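Long-range contacts in alanine racemase 1 (Caldanaerobacter subterraneus subsp. tengcongensis MB4, PDB 4Y2W), which belongs to the alanine racemase family and joins an N-terminal TIM-barrel domain to a C-terminal domain built largely of beta strands: residues 144-155 with 190-199; 67-75 with 93-102. The protein carries 1 engineered substitution. One frame throughout, in Å; residues are numbered along the deposited sequence.

Contact 1. Residues 144-155 with 190-199; sequences FDLAQKEILEMA and LISSLEKKRL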
loop_
_atom_site.group_PDB
_atom_site.type_symbol
_atom_site.label_atom_id
_atom_site.label_comp_id
_atom_site.label_asym_id
_atom_site.label_seq_id
_atom_site.Cartn_x
_atom_site.Cartn_y
_atom_site.Cartn_z
ATOM N N PHE A 144 -34.695 15.512 -0.858
ATOM C CA PHE A 144 -35.581 14.339 -0.844
ATOM C C PHE A 144 -36.768 14.513 -1.790
ATOM O O PHE A 144 -37.324 13.534 -2.292
ATOM C CB PHE A 144 -36.088 14.069 0.579
ATOM C CG PHE A 144 -35.085 13.375 1.469
ATOM C CD1 PHE A 144 -33.716 13.602 1.340
ATOM C CD2 PHE A 144 -35.518 12.504 2.460
ATOM C CE1 PHE A 144 -32.806 12.963 2.166
ATOM C CE2 PHE A 144 -34.611 11.864 3.290
ATOM C CZ PHE A 144 -33.254 12.094 3.144
ATOM N N ASP A 145 -37.146 15.767 -2.020
ATOM C CA ASP A 145 -38.224 16.112 -2.944
ATOM C C ASP A 145 -37.820 15.772 -4.383
ATOM O O ASP A 145 -38.579 15.150 -5.126
ATOM C CB ASP A 145 -38.547 17.607 -2.815
ATOM C CG ASP A 145 -39.941 17.948 -3.281
ATOM O OD1 ASP A 145 -40.900 17.305 -2.808
ATOM O OD2 ASP A 145 -40.080 18.876 -4.106
ATOM N N LEU A 146 -36.611 16.183 -4.754
ATOM C CA LEU A 146 -36.011 15.826 -6.037
ATOM C C LEU A 146 -35.812 14.318 -6.164
ATOM O O LEU A 146 -36.004 13.746 -7.237
ATOM C CB LEU A 146 -34.658 16.526 -6.190
ATOM C CG LEU A 146 -33.796 16.141 -7.397
ATOM C CD1 LEU A 146 -34.535 16.437 -8.694
ATOM C CD2 LEU A 146 -32.459 16.869 -7.353
ATOM N N ALA A 147 -35.407 13.686 -5.066
ATOM C CA ALA A 147 -35.139 12.252 -5.049
ATOM C C ALA A 147 -36.368 11.449 -5.459
ATOM O O ALA A 147 -36.276 10.572 -6.314
ATOM C CB ALA A 147 -34.658 11.817 -3.673
ATOM N N GLN A 148 -37.514 11.757 -4.857
ATOM C CA GLN A 148 -38.763 11.056 -5.171
ATOM C C GLN A 148 -39.094 11.127 -6.654
ATOM O O GLN A 148 -39.453 10.119 -7.260
ATOM C CB GLN A 148 -39.936 11.632 -4.376
ATOM C CG GLN A 148 -39.909 11.298 -2.895
ATOM C CD GLN A 148 -41.150 11.773 -2.162
ATOM O OE1 GLN A 148 -41.058 12.414 -1.112
ATOM N NE2 GLN A 148 -42.320 11.457 -2.711
ATOM N N LYS A 149 -38.973 12.319 -7.231
ATOM C CA LYS A 149 -39.287 12.525 -8.643
ATOM C C LYS A 149 -38.416 11.644 -9.542
ATOM O O LYS A 149 -38.934 10.879 -10.364
ATOM C CB LYS A 149 -39.113 14.000 -9.024
ATOM C CG LYS A 149 -39.639 14.345 -10.406
ATOM C CD LYS A 149 -39.206 15.733 -10.849
ATOM C CE LYS A 149 -39.674 16.014 -12.271
ATOM N NZ LYS A 149 -39.331 17.391 -12.720
ATOM N N GLU A 150 -37.100 11.746 -9.367
ATOM C CA GLU A 150 -36.144 11.027 -10.211
ATOM C C GLU A 150 -36.191 9.518 -9.993
ATOM O O GLU A 150 -36.075 8.750 -10.945
ATOM C CB GLU A 150 -34.725 11.549 -9.984
ATOM C CG GLU A 150 -34.549 13.008 -10.381
ATOM C CD GLU A 150 -33.100 13.456 -10.391
ATOM O OE1 GLU A 150 -32.249 12.753 -9.815
ATOM O OE2 GLU A 150 -32.813 14.515 -10.984
ATOM N N ILE A 151 -36.368 9.099 -8.744
ATOM C CA ILE A 151 -36.485 7.680 -8.417
ATOM C C ILE A 151 -37.735 7.070 -9.053
ATOM O O ILE A 151 -37.706 5.921 -9.494
ATOM C CB ILE A 151 -36.484 7.453 -6.888
ATOM C CG1 ILE A 151 -35.088 7.735 -6.324
ATOM C CG2 ILE A 151 -36.890 6.026 -6.539
ATOM C CD1 ILE A 151 -35.047 7.917 -4.824
ATOM N N LEU A 152 -38.822 7.837 -9.108
ATOM C CA LEU A 152 -40.072 7.359 -9.714
ATOM C C LEU A 152 -39.956 7.209 -11.231
ATOM O O LEU A 152 -40.587 6.330 -11.817
ATOM C CB LEU A 152 -41.252 8.273 -9.349
ATOM C CG LEU A 152 -41.825 8.071 -7.936
ATOM C CD1 LEU A 152 -42.650 9.274 -7.496
ATOM C CD2 LEU A 152 -42.655 6.797 -7.858
ATOM N N GLU A 153 -39.155 8.062 -11.862
ATOM C CA GLU A 153 -38.893 7.937 -13.293
ATOM C C GLU A 153 -38.089 6.668 -13.569
ATOM O O GLU A 153 -38.423 5.897 -14.475
ATOM C CB GLU A 153 -38.153 9.168 -13.821
ATOM C CG GLU A 153 -38.214 9.313 -15.335
ATOM C CD GLU A 153 -37.631 10.624 -15.842
ATOM O OE1 GLU A 153 -37.292 10.688 -17.044
ATOM O OE2 GLU A 153 -37.510 11.589 -15.051
ATOM N N MET A 154 -37.048 6.446 -12.768
ATOM C CA MET A 154 -36.205 5.252 -12.883
ATOM C C MET A 154 -37.002 3.955 -12.781
ATOM O O MET A 154 -36.669 2.966 -13.436
ATOM C CB MET A 154 -35.120 5.256 -11.806
ATOM C CG MET A 154 -34.030 6.292 -12.020
ATOM S SD MET A 154 -32.829 6.287 -10.678
ATOM C CE MET A 154 -32.276 7.991 -10.705
ATOM N N ALA A 155 -38.050 3.962 -11.960
ATOM C CA ALA A 155 -38.924 2.797 -11.803
ATOM C C ALA A 155 -39.656 2.446 -13.099
ATOM O O ALA A 155 -40.042 1.295 -13.307
ATOM C CB ALA A 155 -39.926 3.044 -10.687
ATOM N N LEU A 190 -38.574 8.808 3.467
ATOM C CA LEU A 190 -38.476 8.849 2.012
ATOM C C LEU A 190 -39.081 7.591 1.386
ATOM O O LEU A 190 -39.675 7.661 0.311
ATOM C CB LEU A 190 -37.021 9.003 1.567
ATOM C CG LEU A 190 -36.789 9.204 0.065
ATOM C CD1 LEU A 190 -37.489 10.461 -0.429
ATOM C CD2 LEU A 190 -35.301 9.266 -0.242
ATOM N N ILE A 191 -38.925 6.448 2.057
ATOM C CA ILE A 191 -39.466 5.177 1.562
ATOM C C ILE A 191 -40.994 5.149 1.649
ATOM O O ILE A 191 -41.663 4.709 0.713
ATOM C CB ILE A 191 -38.900 3.957 2.330
ATOM C CG1 ILE A 191 -37.368 3.908 2.255
ATOM C CG2 ILE A 191 -39.495 2.660 1.795
ATOM C CD1 ILE A 191 -36.797 3.974 0.856
ATOM N N SER A 192 -41.539 5.609 2.776
ATOM C CA SER A 192 -42.989 5.721 2.951
ATOM C C SER A 192 -43.617 6.543 1.829
ATOM O O SER A 192 -44.651 6.166 1.279
ATOM C CB SER A 192 -43.331 6.361 4.300
ATOM O OG SER A 192 -43.143 5.444 5.359
ATOM N N SER A 193 -42.983 7.660 1.494
ATOM C CA SER A 193 -43.467 8.520 0.423
ATOM C C SER A 193 -43.449 7.794 -0.926
ATOM O O SER A 193 -44.361 7.966 -1.737
ATOM C CB SER A 193 -42.634 9.802 0.351
ATOM O OG SER A 193 -43.355 10.826 -0.302
ATOM N N LEU A 194 -42.415 6.986 -1.152
ATOM C CA LEU A 194 -42.295 6.188 -2.380
ATOM C C LEU A 194 -43.283 5.027 -2.419
ATOM O O LEU A 194 -43.851 4.731 -3.471
ATOM C CB LEU A 194 -40.874 5.642 -2.545
ATOM C CG LEU A 194 -39.762 6.643 -2.862
ATOM C CD1 LEU A 194 -38.411 5.950 -2.764
ATOM C CD2 LEU A 194 -39.946 7.275 -4.234
ATOM N N GLU A 195 -43.478 4.363 -1.283
ATOM C CA GLU A 195 -44.442 3.265 -1.194
ATOM C C GLU A 195 -45.882 3.756 -1.369
ATOM O O GLU A 195 -46.744 2.997 -1.807
ATOM C CB GLU A 195 -44.292 2.497 0.124
ATOM C CG GLU A 195 -43.031 1.637 0.200
ATOM C CD GLU A 195 -43.113 0.526 1.239
ATOM O OE1 GLU A 195 -44.217 -0.016 1.470
ATOM O OE2 GLU A 195 -42.064 0.176 1.818
ATOM N N LYS A 196 -46.130 5.022 -1.028
ATOM C CA LYS A 196 -47.429 5.662 -1.276
ATOM C C LYS A 196 -47.662 5.930 -2.763
ATOM O O LYS A 196 -48.806 6.078 -3.193
ATOM C CB LYS A 196 -47.559 6.970 -0.481
ATOM C CG LYS A 196 -47.878 6.760 0.990
ATOM C CD LYS A 196 -47.603 8.006 1.820
ATOM C CE LYS A 196 -47.776 7.718 3.305
ATOM N NZ LYS A 196 -47.262 8.818 4.166
ATOM N N LYS A 197 -46.579 5.998 -3.537
ATOM C CA LYS A 197 -46.659 6.066 -4.998
ATOM C C LYS A 197 -46.508 4.679 -5.641
ATOM O O LYS A 197 -46.097 4.571 -6.793
ATOM C CB LYS A 197 -45.593 7.025 -5.540
ATOM C CG LYS A 197 -45.659 8.429 -4.951
ATOM C CD LYS A 197 -46.792 9.252 -5.553
ATOM C CE LYS A 197 -47.232 10.377 -4.624
ATOM N NZ LYS A 197 -46.097 11.204 -4.119
ATOM N N ARG A 198 -46.848 3.630 -4.889
ATOM C CA ARG A 198 -46.906 2.252 -5.395
ATOM C C ARG A 198 -45.556 1.723 -5.883
ATOM O O ARG A 198 -45.475 1.064 -6.923
ATOM C CB ARG A 198 -47.969 2.126 -6.501
ATOM C CG ARG A 198 -49.312 2.773 -6.175
ATOM C CD ARG A 198 -49.948 2.212 -4.909
ATOM N NE ARG A 198 -50.297 0.798 -5.039
ATOM C CZ ARG A 198 -51.386 0.331 -5.649
ATOM N NH1 ARG A 198 -52.267 1.156 -6.212
ATOM N NH2 ARG A 198 -51.597 -0.981 -5.701
ATOM N N LEU A 199 -44.506 2.000 -5.111
ATOM C CA LEU A 199 -43.146 1.588 -5.453
ATOM C C LEU A 199 -42.476 0.876 -4.279
ATOM O O LEU A 199 -41.997 1.517 -3.342
ATOM C CB LEU A 199 -42.324 2.809 -5.868
ATOM C CG LEU A 199 -40.882 2.551 -6.304
ATOM C CD1 LEU A 199 -40.838 1.617 -7.505
ATOM C CD2 LEU A 199 -40.197 3.871 -6.615
#
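Helix 144-155 and the end of the helix through Leu-190 and Leu-194 run in roughly the same direction, 42° apart, with axes 10.5 Å from each other at the closest. They are consecutive outer helices of the (beta/alpha)8 barrel, with strand 160-166 between them in the chain. Leu-190 starts the packing. With CG anti to the backbone N (chi1 -174°), its side chain swings over to helix 144-155 and both methyls reach it. Leu-190 CD1 lies 3.6 Å from Gln-148 CG, while CD2 sits over one face of the Phe-144 ring, nearer its border than its centre. Gln-148 runs on past Leu-190 as an extended chain. Its amide ends beside the Ser-193 hydroxyl, where Ser-193 OG lies 2.9 Å from Gln-148 OE1 and 2.7 Å from Gln-148 NE2. One turn further, Ile-151 and Leu-194 cross at about a right angle, with Ile-151 CG2 4.0 Å from Leu-194 CD2. On the barrel side, Ile-151 also touches Ile-130 of strand 126-131. A Schellman motif with Arg-198 as its C-prime residue (phi 62°) ends the second helix. The chain turns there, and Leu-199 faces helix 144-155 again. Leu-152 CD2 lies 3.7 Å from Lys-197 CB and also meets Leu-199. The two methyls of Leu-199 divide the work: CD2 packs on Ile-151 CG2, and Leu-199 CD1 lies 3.6 Å from Ala-155 CB.

Contact 2. Residues 67-75 with 93-102; sequences TTEEALELR and QLRQIVKHDL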
loop_
_atom_site.group_PDB
_atom_site.type_symbol
_atom_site.label_atom_id
_atom_site.label_comp_id
_atom_site.label_asym_id
_atom_site.label_seq_id
_atom_site.Cartn_x
_atom_site.Cartn_y
_atom_site.Cartn_z
ATOM N N THR A 67 -14.942 -0.005 -6.097
ATOM C CA THR A 67 -14.699 0.427 -7.479
ATOM C C THR A 67 -15.153 -0.570 -8.548
ATOM O O THR A 67 -15.484 -1.726 -8.264
ATOM C CB THR A 67 -13.204 0.723 -7.706
ATOM O OG1 THR A 67 -12.442 -0.479 -7.536
ATOM C CG2 THR A 67 -12.708 1.780 -6.730
ATOM N N THR A 68 -15.162 -0.087 -9.787
ATOM C CA THR A 68 -15.498 -0.891 -10.958
ATOM C C THR A 68 -14.523 -2.054 -11.145
ATOM O O THR A 68 -14.932 -3.191 -11.414
ATOM C CB THR A 68 -15.465 -0.023 -12.230
ATOM O OG1 THR A 68 -16.174 1.199 -11.997
ATOM C CG2 THR A 68 -16.092 -0.755 -13.410
ATOM N N GLU A 69 -13.235 -1.759 -10.991
ATOM C CA GLU A 69 -12.180 -2.741 -11.226
ATOM C C GLU A 69 -12.196 -3.814 -10.139
ATOM O O GLU A 69 -11.879 -4.979 -10.397
ATOM C CB GLU A 69 -10.808 -2.060 -11.295
ATOM C CG GLU A 69 -10.635 -1.082 -12.458
ATOM C CD GLU A 69 -11.199 0.309 -12.191
ATOM O OE1 GLU A 69 -11.788 0.532 -11.109
ATOM O OE2 GLU A 69 -11.062 1.187 -13.072
ATOM N N GLU A 70 -12.570 -3.416 -8.925
ATOM C CA GLU A 70 -12.785 -4.372 -7.839
ATOM C C GLU A 70 -13.932 -5.309 -8.189
ATOM O O GLU A 70 -13.826 -6.519 -8.009
ATOM C CB GLU A 70 -13.078 -3.654 -6.518
ATOM C CG GLU A 70 -11.842 -3.103 -5.823
ATOM C CD GLU A 70 -12.162 -2.434 -4.498
ATOM O OE1 GLU A 70 -13.353 -2.160 -4.242
ATOM O OE2 GLU A 70 -11.227 -2.188 -3.704
ATOM N N ALA A 71 -15.023 -4.742 -8.699
ATOM C CA ALA A 71 -16.180 -5.535 -9.124
ATOM C C ALA A 71 -15.836 -6.462 -10.287
ATOM O O ALA A 71 -16.218 -7.631 -10.289
ATOM C CB ALA A 71 -17.340 -4.625 -9.500
ATOM N N LEU A 72 -15.109 -5.934 -11.266
ATOM C CA LEU A 72 -14.712 -6.718 -12.434
ATOM C C LEU A 72 -13.694 -7.806 -12.106
ATOM O O LEU A 72 -13.758 -8.894 -12.673
ATOM C CB LEU A 72 -14.166 -5.805 -13.532
ATOM C CG LEU A 72 -15.223 -4.921 -14.204
ATOM C CD1 LEU A 72 -14.556 -3.816 -15.014
ATOM C CD2 LEU A 72 -16.160 -5.747 -15.074
ATOM N N GLU A 73 -12.760 -7.515 -11.202
ATOM C CA GLU A 73 -11.765 -8.507 -10.780
ATOM C C GLU A 73 -12.445 -9.778 -10.279
ATOM O O GLU A 73 -12.006 -10.888 -10.585
ATOM C CB GLU A 73 -10.861 -7.940 -9.679
ATOM C CG GLU A 73 -9.808 -8.915 -9.154
ATOM C CD GLU A 73 -9.074 -8.399 -7.928
ATOM O OE1 GLU A 73 -9.577 -7.472 -7.260
ATOM O OE2 GLU A 73 -7.990 -8.932 -7.621
ATOM N N LEU A 74 -13.517 -9.606 -9.512
ATOM C CA LEU A 74 -14.267 -10.736 -8.972
ATOM C C LEU A 74 -14.954 -11.557 -10.070
ATOM O O LEU A 74 -14.938 -12.789 -10.023
ATOM C CB LEU A 74 -15.294 -10.250 -7.946
ATOM C CG LEU A 74 -14.706 -9.638 -6.673
ATOM C CD1 LEU A 74 -15.786 -8.940 -5.859
ATOM C CD2 LEU A 74 -13.999 -10.702 -5.842
ATOM N N ARG A 75 -15.548 -10.876 -11.051
ATOM C CA ARG A 75 -16.183 -11.552 -12.194
ATOM C C ARG A 75 -15.168 -12.311 -13.059
ATOM O O ARG A 75 -15.453 -13.415 -13.532
ATOM C CB ARG A 75 -16.964 -10.552 -13.054
ATOM C CG ARG A 75 -18.293 -10.115 -12.454
ATOM C CD ARG A 75 -19.386 -11.154 -12.671
ATOM N NE ARG A 75 -20.699 -10.670 -12.229
ATOM C CZ ARG A 75 -21.289 -10.964 -11.068
ATOM N NH1 ARG A 75 -20.715 -11.766 -10.177
ATOM N NH2 ARG A 75 -22.482 -10.448 -10.794
ATOM N N GLN A 93 -16.844 3.628 -19.009
ATOM C CA GLN A 93 -16.698 2.231 -18.585
ATOM C C GLN A 93 -18.035 1.517 -18.361
ATOM O O GLN A 93 -18.078 0.469 -17.710
ATOM C CB GLN A 93 -15.874 2.167 -17.294
ATOM C CG GLN A 93 -14.506 2.823 -17.387
ATOM C CD GLN A 93 -13.795 2.884 -16.048
ATOM O OE1 GLN A 93 -13.886 1.959 -15.235
ATOM N NE2 GLN A 93 -13.074 3.978 -15.812
ATOM N N LEU A 94 -19.120 2.067 -18.905
ATOM C CA LEU A 94 -20.455 1.534 -18.636
ATOM C C LEU A 94 -20.722 0.209 -19.336
ATOM O O LEU A 94 -21.551 -0.573 -18.877
ATOM C CB LEU A 94 -21.536 2.544 -19.030
ATOM C CG LEU A 94 -21.727 3.733 -18.087
ATOM C CD1 LEU A 94 -22.745 4.706 -18.670
ATOM C CD2 LEU A 94 -22.157 3.278 -16.700
ATOM N N ARG A 95 -20.028 -0.040 -20.443
ATOM C CA ARG A 95 -20.221 -1.277 -21.197
ATOM C C ARG A 95 -19.932 -2.506 -20.337
ATOM O O ARG A 95 -20.632 -3.514 -20.421
ATOM C CB ARG A 95 -19.336 -1.288 -22.451
ATOM C CG ARG A 95 -19.691 -2.382 -23.451
ATOM C CD ARG A 95 -18.943 -2.222 -24.767
ATOM N NE ARG A 95 -17.538 -2.624 -24.663
ATOM C CZ ARG A 95 -17.099 -3.885 -24.669
ATOM N NH1 ARG A 95 -17.947 -4.907 -24.770
ATOM N NH2 ARG A 95 -15.794 -4.127 -24.567
ATOM N N GLN A 96 -18.915 -2.397 -19.489
ATOM C CA GLN A 96 -18.410 -3.530 -18.719
ATOM C C GLN A 96 -19.367 -3.963 -17.608
ATOM O O GLN A 96 -19.610 -5.158 -17.426
ATOM C CB GLN A 96 -17.036 -3.189 -18.127
ATOM C CG GLN A 96 -15.969 -2.834 -19.158
ATOM C CD GLN A 96 -15.670 -3.979 -20.111
ATOM O OE1 GLN A 96 -14.838 -4.841 -19.823
ATOM N NE2 GLN A 96 -16.349 -3.991 -21.255
ATOM N N ILE A 97 -19.897 -2.995 -16.867
ATOM C CA ILE A 97 -20.829 -3.287 -15.766
ATOM C C ILE A 97 -22.142 -3.911 -16.247
ATOM O O ILE A 97 -22.743 -4.730 -15.543
ATOM C CB ILE A 97 -21.128 -2.044 -14.894
ATOM C CG1 ILE A 97 -21.699 -0.891 -15.730
ATOM C CG2 ILE A 97 -19.868 -1.602 -14.162
ATOM C CD1 ILE A 97 -22.218 0.260 -14.899
ATOM N N VAL A 98 -22.581 -3.523 -17.441
ATOM C CA VAL A 98 -23.768 -4.112 -18.057
ATOM C C VAL A 98 -23.457 -5.521 -18.563
ATOM O O VAL A 98 -24.271 -6.436 -18.409
ATOM C CB VAL A 98 -24.286 -3.244 -19.224
ATOM C CG1 VAL A 98 -25.432 -3.938 -19.951
ATOM C CG2 VAL A 98 -24.733 -1.881 -18.714
ATOM N N LYS A 99 -22.277 -5.686 -19.160
ATOM C CA LYS A 99 -21.860 -6.963 -19.738
ATOM C C LYS A 99 -21.739 -8.059 -18.683
ATOM O O LYS A 99 -22.236 -9.171 -18.872
ATOM C CB LYS A 99 -20.526 -6.800 -20.475
ATOM C CG LYS A 99 -20.119 -7.992 -21.325
ATOM C CD LYS A 99 -18.866 -7.679 -22.129
ATOM C CE LYS A 99 -18.451 -8.846 -23.011
ATOM N NZ LYS A 99 -17.094 -8.642 -23.595
ATOM N N HIS A 100 -21.088 -7.736 -17.570
ATOM C CA HIS A 100 -20.824 -8.720 -16.521
ATOM C C HIS A 100 -21.831 -8.643 -15.369
ATOM O O HIS A 100 -21.615 -9.228 -14.305
ATOM C CB HIS A 100 -19.381 -8.574 -16.024
ATOM C CG HIS A 100 -18.356 -8.925 -17.059
ATOM N ND1 HIS A 100 -17.618 -7.975 -17.731
ATOM C CD2 HIS A 100 -17.962 -10.124 -17.552
ATOM C CE1 HIS A 100 -16.804 -8.572 -18.583
ATOM N NE2 HIS A 100 -16.994 -9.877 -18.494
ATOM N N ASP A 101 -22.932 -7.927 -15.596
ATOM C CA ASP A 101 -24.080 -7.933 -14.696
ATOM C C ASP A 101 -23.690 -7.497 -13.283
ATOM O O ASP A 101 -23.762 -8.274 -12.326
ATOM C CB ASP A 101 -24.738 -9.323 -14.698
ATOM C CG ASP A 101 -26.090 -9.331 -14.016
ATOM O OD1 ASP A 101 -26.798 -8.305 -14.088
ATOM O OD2 ASP A 101 -26.446 -10.367 -13.408
ATOM N N LEU A 102 -23.266 -6.243 -13.169
ATOM C CA LEU A 102 -22.852 -5.672 -11.894
ATOM C C LEU A 102 -23.840 -4.600 -11.454
ATOM O O LEU A 102 -24.254 -3.758 -12.251
ATOM C CB LEU A 102 -21.444 -5.077 -12.009
ATOM C CG LEU A 102 -20.321 -6.074 -12.316
ATOM C CD1 LEU A 102 -19.037 -5.342 -12.663
ATOM C CD2 LEU A 102 -20.096 -7.022 -11.150
#
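Arg-75 makes the two hydrogen bonds of this contact, both to backbone carbonyls just after helix 94-99. Arg-75 NE donates to His-100 O at 2.7 Å, nearly along the C=O axis (C=O...donor angle 169°). Arg-75 NH2 donates to Asp-101 O at 3.0 Å from a tilted approach. Both acceptors lie near the guanidinium plane, at its edge, so the pair fixes the rotation of the group. The arginine chain bends at chi2 (-80°), which turns the guanidinium toward these carbonyls. NH1 is held as well, by Ile-79 O and Thr-81 O, and Asp-101 forms a salt bridge with Lys-127. Leu-102 CD2 sits over one face of the guanidinium, near NE, and lies 3.8 Å from Arg-75 CG. The other methyl, Leu-102 CD1, is 3.7 Å from Ala-71 CB and also meets Leu-72 CD2. Leu-72 reaches helix 94-99 and the residue after it: Leu-72 CD1 lies 4.0 Å from Gln-96 CB, and CD2 approaches the His-100 ring obliquely. Near the start of helix 68-76, where Thr-67 and Glu-70 form a capping box, Thr-68 CG2 packs 3.9 Å from Ile-97 CG2. Gln-93 reaches Asp-4 O of the second subunit through NE2, and Glu-70 and Glu-73 pair with Arg-369 and Arg-368 of that subunit. Two consecutive outer helices, side by side over strand 83-85 that separates them in sequence, form part of the alpha layer of a TIM barrel.

Overall arrangement
Both contacts join consecutive outer helices of the same eight-stranded parallel barrel. Contact 2 comes first along the chain, at helices 68-76 and 94-99 around strand 83-85. Contact 1 follows, at helices 144-155 and 177-195 around strand 160-166. Their centres are 27 Å apart and their nearest atoms about 13 Å, so they do not touch. Helix 109-121 lies between them and touches a segment of each: Leu-115 meets Ile-97, and Ile-109 meets Met-154 on helix 144-155. Contact 2 borders the second subunit, whereas no other chain of the assembly touches contact 1. The same helix-beside-helix packing thus serves an outlying part of the barrel and a part at the dimer interface.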